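Long-range contact in toll-like receptor 13 (Mus musculus, PDB 4Z0C), which recognises bacterial 23S ribosomal RNA as an innate immune receptor and signals through MYD88 and TRAF6 to activate NF-kappa-B: residues L305-L319 with S329-I343. Sequence-based numbering, arbitrary orientation.
With NAG (2-acetamido-2-deoxy-beta-D-glucopyranose), chain P.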
# COMPACT_ATOMS: atom_id res chain seq x y z
N LEU A 305 34.93 -15.10 28.51
CA LEU A 305 34.49 -14.29 27.38
C LEU A 305 33.78 -12.99 27.74
O LEU A 305 33.09 -12.92 28.76
CB LEU A 305 33.58 -15.10 26.46
CG LEU A 305 34.15 -16.42 25.96
CD1 LEU A 305 33.09 -17.22 25.19
CD2 LEU A 305 35.39 -16.17 25.10
N LEU A 306 33.96 -11.97 26.89
CA LEU A 306 33.18 -10.73 26.93
C LEU A 306 31.99 -10.80 25.97
O LEU A 306 30.90 -10.32 26.26
CB LEU A 306 34.05 -9.52 26.52
CG LEU A 306 35.26 -9.22 27.41
CD1 LEU A 306 35.96 -7.89 27.01
CD2 LEU A 306 34.83 -9.20 28.87
N PHE A 307 32.23 -11.44 24.82
CA PHE A 307 31.25 -11.58 23.77
C PHE A 307 31.18 -13.04 23.33
O PHE A 307 32.15 -13.59 22.83
CB PHE A 307 31.62 -10.68 22.58
CG PHE A 307 30.70 -10.80 21.38
CD1 PHE A 307 29.36 -11.13 21.54
CD2 PHE A 307 31.17 -10.58 20.10
CE1 PHE A 307 28.52 -11.25 20.44
CE2 PHE A 307 30.34 -10.70 19.00
CZ PHE A 307 29.02 -11.03 19.17
N LEU A 308 30.00 -13.64 23.50
CA LEU A 308 29.73 -14.99 23.02
C LEU A 308 28.55 -14.95 22.03
O LEU A 308 27.49 -14.41 22.32
CB LEU A 308 29.42 -15.91 24.20
CG LEU A 308 28.91 -17.33 23.90
CD1 LEU A 308 29.88 -18.10 23.00
CD2 LEU A 308 28.61 -18.11 25.17
N ASP A 309 28.75 -15.52 20.84
CA ASP A 309 27.71 -15.56 19.83
C ASP A 309 27.27 -17.00 19.61
O ASP A 309 28.02 -17.80 19.08
CB ASP A 309 28.21 -14.97 18.52
CG ASP A 309 27.07 -14.70 17.52
OD1 ASP A 309 26.08 -15.48 17.46
OD2 ASP A 309 27.16 -13.70 16.77
N LEU A 310 26.04 -17.32 20.01
CA LEU A 310 25.53 -18.68 19.89
C LEU A 310 24.41 -18.82 18.87
O LEU A 310 23.61 -19.74 18.94
CB LEU A 310 25.06 -19.20 21.25
CG LEU A 310 26.17 -19.60 22.24
CD1 LEU A 310 25.60 -19.87 23.63
CD2 LEU A 310 26.92 -20.80 21.71
N GLY A 311 24.35 -17.89 17.92
CA GLY A 311 23.31 -17.90 16.91
C GLY A 311 23.22 -19.17 16.09
O GLY A 311 24.23 -19.79 15.77
N GLN A 312 21.99 -19.55 15.73
CA GLN A 312 21.71 -20.71 14.89
C GLN A 312 22.06 -22.06 15.53
O GLN A 312 22.35 -23.03 14.83
CB GLN A 312 22.40 -20.59 13.52
CG GLN A 312 21.89 -19.45 12.65
CD GLN A 312 22.57 -19.41 11.30
OE1 GLN A 312 23.58 -18.73 11.12
NE2 GLN A 312 22.06 -20.19 10.36
N ASN A 313 22.05 -22.12 16.86
CA ASN A 313 22.15 -23.41 17.55
C ASN A 313 20.79 -24.05 17.76
O ASN A 313 20.12 -23.83 18.78
CB ASN A 313 22.95 -23.29 18.84
CG ASN A 313 24.44 -23.18 18.58
OD1 ASN A 313 25.04 -24.13 18.07
ND2 ASN A 313 25.04 -22.03 18.89
N SER A 314 20.40 -24.85 16.77
CA SER A 314 19.06 -25.40 16.67
C SER A 314 18.63 -26.29 17.85
O SER A 314 17.43 -26.51 18.06
CB SER A 314 18.91 -26.14 15.34
OG SER A 314 20.05 -26.93 15.06
N ASP A 315 19.59 -26.80 18.61
CA ASP A 315 19.26 -27.64 19.77
C ASP A 315 19.00 -26.84 21.05
O ASP A 315 18.76 -27.43 22.11
CB ASP A 315 20.35 -28.69 20.02
CG ASP A 315 20.25 -29.86 19.06
OD1 ASP A 315 19.21 -30.01 18.40
OD2 ASP A 315 21.23 -30.63 18.97
N LEU A 316 19.08 -25.52 20.96
CA LEU A 316 18.70 -24.69 22.10
C LEU A 316 17.18 -24.40 21.99
O LEU A 316 16.74 -23.62 21.14
CB LEU A 316 19.51 -23.39 22.16
CG LEU A 316 21.03 -23.46 22.32
CD1 LEU A 316 21.62 -22.06 22.51
CD2 LEU A 316 21.45 -24.40 23.47
N ILE A 317 16.39 -25.08 22.81
CA ILE A 317 14.94 -24.96 22.79
C ILE A 317 14.43 -24.27 24.07
O ILE A 317 13.50 -23.47 24.04
CB ILE A 317 14.28 -26.33 22.59
CG1 ILE A 317 14.85 -26.98 21.32
CG2 ILE A 317 12.73 -26.20 22.53
CD1 ILE A 317 14.20 -28.30 20.95
N TYR A 318 15.03 -24.61 25.19
CA TYR A 318 14.83 -23.84 26.42
C TYR A 318 16.15 -23.64 27.18
O TYR A 318 17.09 -24.44 27.06
CB TYR A 318 13.78 -24.47 27.32
CG TYR A 318 14.07 -25.90 27.74
CD1 TYR A 318 13.62 -26.97 26.98
CD2 TYR A 318 14.79 -26.17 28.91
CE1 TYR A 318 13.88 -28.27 27.37
CE2 TYR A 318 15.06 -27.47 29.30
CZ TYR A 318 14.61 -28.51 28.52
OH TYR A 318 14.88 -29.80 28.91
N LEU A 319 16.22 -22.55 27.94
CA LEU A 319 17.34 -22.29 28.82
C LEU A 319 16.80 -21.91 30.18
O LEU A 319 16.33 -20.80 30.38
CB LEU A 319 18.23 -21.19 28.25
CG LEU A 319 19.04 -21.59 27.01
CD1 LEU A 319 19.44 -20.35 26.21
CD2 LEU A 319 20.28 -22.37 27.42
N SER A 329 31.55 -12.75 33.13
CA SER A 329 32.30 -11.72 32.42
C SER A 329 31.55 -11.19 31.19
O SER A 329 31.89 -10.12 30.67
CB SER A 329 33.66 -12.24 31.98
OG SER A 329 33.53 -13.41 31.20
N LEU A 330 30.55 -11.94 30.72
CA LEU A 330 29.81 -11.59 29.49
C LEU A 330 29.26 -10.17 29.44
O LEU A 330 28.54 -9.73 30.34
CB LEU A 330 28.65 -12.57 29.25
CG LEU A 330 29.03 -13.87 28.54
CD1 LEU A 330 27.81 -14.78 28.47
CD2 LEU A 330 29.56 -13.57 27.14
N GLN A 331 29.60 -9.47 28.36
CA GLN A 331 29.01 -8.16 28.10
C GLN A 331 27.90 -8.25 27.05
O GLN A 331 26.86 -7.63 27.20
CB GLN A 331 30.08 -7.16 27.65
CG GLN A 331 31.13 -6.92 28.70
CD GLN A 331 32.25 -5.98 28.24
OE1 GLN A 331 32.45 -5.75 27.04
NE2 GLN A 331 33.01 -5.48 29.19
N LYS A 332 28.12 -9.06 26.02
CA LYS A 332 27.23 -9.15 24.89
C LYS A 332 26.99 -10.62 24.63
O LYS A 332 27.95 -11.38 24.55
CB LYS A 332 27.84 -8.50 23.64
CG LYS A 332 26.86 -8.37 22.45
CD LYS A 332 27.51 -7.96 21.13
CE LYS A 332 27.97 -6.52 21.14
NZ LYS A 332 27.06 -5.65 20.33
N LEU A 333 25.71 -11.00 24.48
CA LEU A 333 25.32 -12.37 24.22
C LEU A 333 24.29 -12.47 23.08
O LEU A 333 23.22 -11.89 23.17
CB LEU A 333 24.75 -13.00 25.49
CG LEU A 333 24.15 -14.41 25.40
CD1 LEU A 333 25.16 -15.41 24.85
CD2 LEU A 333 23.64 -14.86 26.77
N ASN A 334 24.62 -13.22 22.03
CA ASN A 334 23.69 -13.46 20.94
C ASN A 334 23.15 -14.90 20.93
O ASN A 334 23.92 -15.86 20.91
CB ASN A 334 24.31 -13.17 19.57
CG ASN A 334 24.70 -11.69 19.39
OD1 ASN A 334 24.34 -10.83 20.19
ND2 ASN A 334 25.42 -11.41 18.30
N LEU A 335 21.83 -15.01 20.93
CA LEU A 335 21.11 -16.28 20.91
C LEU A 335 20.02 -16.25 19.84
O LEU A 335 19.01 -16.93 19.94
CB LEU A 335 20.50 -16.55 22.28
CG LEU A 335 21.47 -17.04 23.34
CD1 LEU A 335 20.88 -16.95 24.74
CD2 LEU A 335 21.87 -18.46 23.01
N ASN A 336 20.25 -15.46 18.80
CA ASN A 336 19.35 -15.36 17.67
C ASN A 336 19.32 -16.59 16.73
O ASN A 336 20.30 -17.31 16.60
CB ASN A 336 19.68 -14.08 16.88
CG ASN A 336 21.08 -14.09 16.30
OD1 ASN A 336 22.08 -14.23 17.02
ND2 ASN A 336 21.17 -13.97 14.98
N LYS A 337 18.17 -16.83 16.08
CA LYS A 337 17.99 -17.91 15.10
C LYS A 337 18.23 -19.31 15.66
O LYS A 337 18.60 -20.21 14.92
CB LYS A 337 18.86 -17.73 13.85
CG LYS A 337 18.61 -16.51 12.97
CD LYS A 337 19.25 -16.76 11.59
CE LYS A 337 19.52 -15.50 10.76
NZ LYS A 337 19.00 -14.25 11.36
N CYS A 338 18.03 -19.49 16.96
CA CYS A 338 17.98 -20.83 17.53
C CYS A 338 16.53 -21.34 17.46
O CYS A 338 15.78 -20.93 16.59
CB CYS A 338 18.48 -20.81 18.97
SG CYS A 338 20.19 -20.23 19.14
N GLN A 339 16.14 -22.21 18.38
CA GLN A 339 14.75 -22.68 18.43
C GLN A 339 14.15 -22.42 19.81
O GLN A 339 13.33 -23.17 20.28
CB GLN A 339 14.68 -24.17 18.11
CG GLN A 339 15.20 -24.53 16.73
CD GLN A 339 14.27 -24.06 15.63
OE1 GLN A 339 13.06 -24.24 15.72
NE2 GLN A 339 14.83 -23.45 14.60
N LEU A 340 14.58 -21.35 20.46
CA LEU A 340 14.18 -21.09 21.83
C LEU A 340 12.71 -20.75 21.93
O LEU A 340 12.21 -19.89 21.18
CB LEU A 340 15.01 -19.94 22.39
CG LEU A 340 16.51 -20.24 22.58
CD1 LEU A 340 17.30 -18.96 22.77
CD2 LEU A 340 16.70 -21.21 23.78
N SER A 341 12.01 -21.42 22.84
CA SER A 341 10.65 -21.02 23.14
C SER A 341 10.49 -20.72 24.62
O SER A 341 9.49 -20.14 25.04
CB SER A 341 9.63 -22.05 22.65
OG SER A 341 9.72 -23.27 23.36
N PHE A 342 11.48 -21.08 25.42
CA PHE A 342 11.37 -20.78 26.84
C PHE A 342 12.69 -20.33 27.41
O PHE A 342 13.73 -20.93 27.13
CB PHE A 342 10.82 -21.97 27.64
CG PHE A 342 10.52 -21.64 29.08
CD1 PHE A 342 9.38 -20.93 29.41
CD2 PHE A 342 11.38 -22.03 30.09
CE1 PHE A 342 9.10 -20.62 30.74
CE2 PHE A 342 11.11 -21.72 31.42
CZ PHE A 342 9.98 -21.02 31.75
N ILE A 343 12.64 -19.26 28.19
CA ILE A 343 13.85 -18.75 28.83
C ILE A 343 13.42 -18.10 30.13
O ILE A 343 12.32 -17.54 30.20
CB ILE A 343 14.59 -17.76 27.89
CG1 ILE A 343 16.05 -17.56 28.31
CG2 ILE A 343 13.85 -16.42 27.77
CD1 ILE A 343 16.92 -17.25 27.13
C1 NAG P . 13.50 -26.53 32.49
C2 NAG P . 13.26 -27.12 33.88
C3 NAG P . 12.78 -28.58 33.83
C4 NAG P . 11.62 -28.74 32.86
C5 NAG P . 11.99 -28.18 31.48
C6 NAG P . 10.80 -28.23 30.51
C7 NAG P . 14.61 -26.41 35.84
C8 NAG P . 15.75 -26.87 36.70
N2 NAG P . 14.49 -27.03 34.65
O3 NAG P . 12.36 -29.04 35.10
O4 NAG P . 11.26 -30.11 32.78
O5 NAG P . 12.47 -26.84 31.55
O6 NAG P . 9.78 -27.29 30.83
O7 NAG P . 13.86 -25.52 36.24
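Phe307-Asp309 and Lys332-Asn334 run parallel, 2° apart with their axes 5.0 Å from each other, as successive strands of the leucine-rich-repeat solenoid of the receptor's ectodomain; Tyr318-Leu319 and Phe342-Ile343 pair likewise further along, with the register shifted by one residue. Leu306 O takes two backbone N-H groups, from Gln331 and Lys332, where the strands begin. On the strand face that carries Phe307, the methylene chain of Lys332 lies alongside the ring, its CD 3.9 Å from the Phe307 ring centroid in a CH-pi contact over one face. With CG anti to the backbone N (chi1 177°), the Phe307 ring lies along this chain and turns its CD1 edge to Lys332 O. Asn334 brings its amide to the ring edge, and its ND2 also gives a weak hydrogen bond to Asp309 OD2, the carboxylate and amide planes standing 83° apart. The other carboxylate oxygen, OD1, accepts from Gly311 N at 3.0 Å, forming an Asx turn, and from Gln287 of the preceding repeat.

Inside the coil, branched leucines suit the buried interior: Leu335 CD2 meets Leu316 CD1 at 3.6 Å, the two side chains crossing near a right angle, while Leu335 CD1 and Leu319 CD1 approach tip to tip. Compact Cys338 fits beside the Leu310-Asn313 turn, its SG in contact with Leu310 O at 3.5 Å. On the outer surface, a NAG sugar lies over one face of the Tyr318 ring, its ring oxygen O5 3.5 Å from Tyr318 CE2.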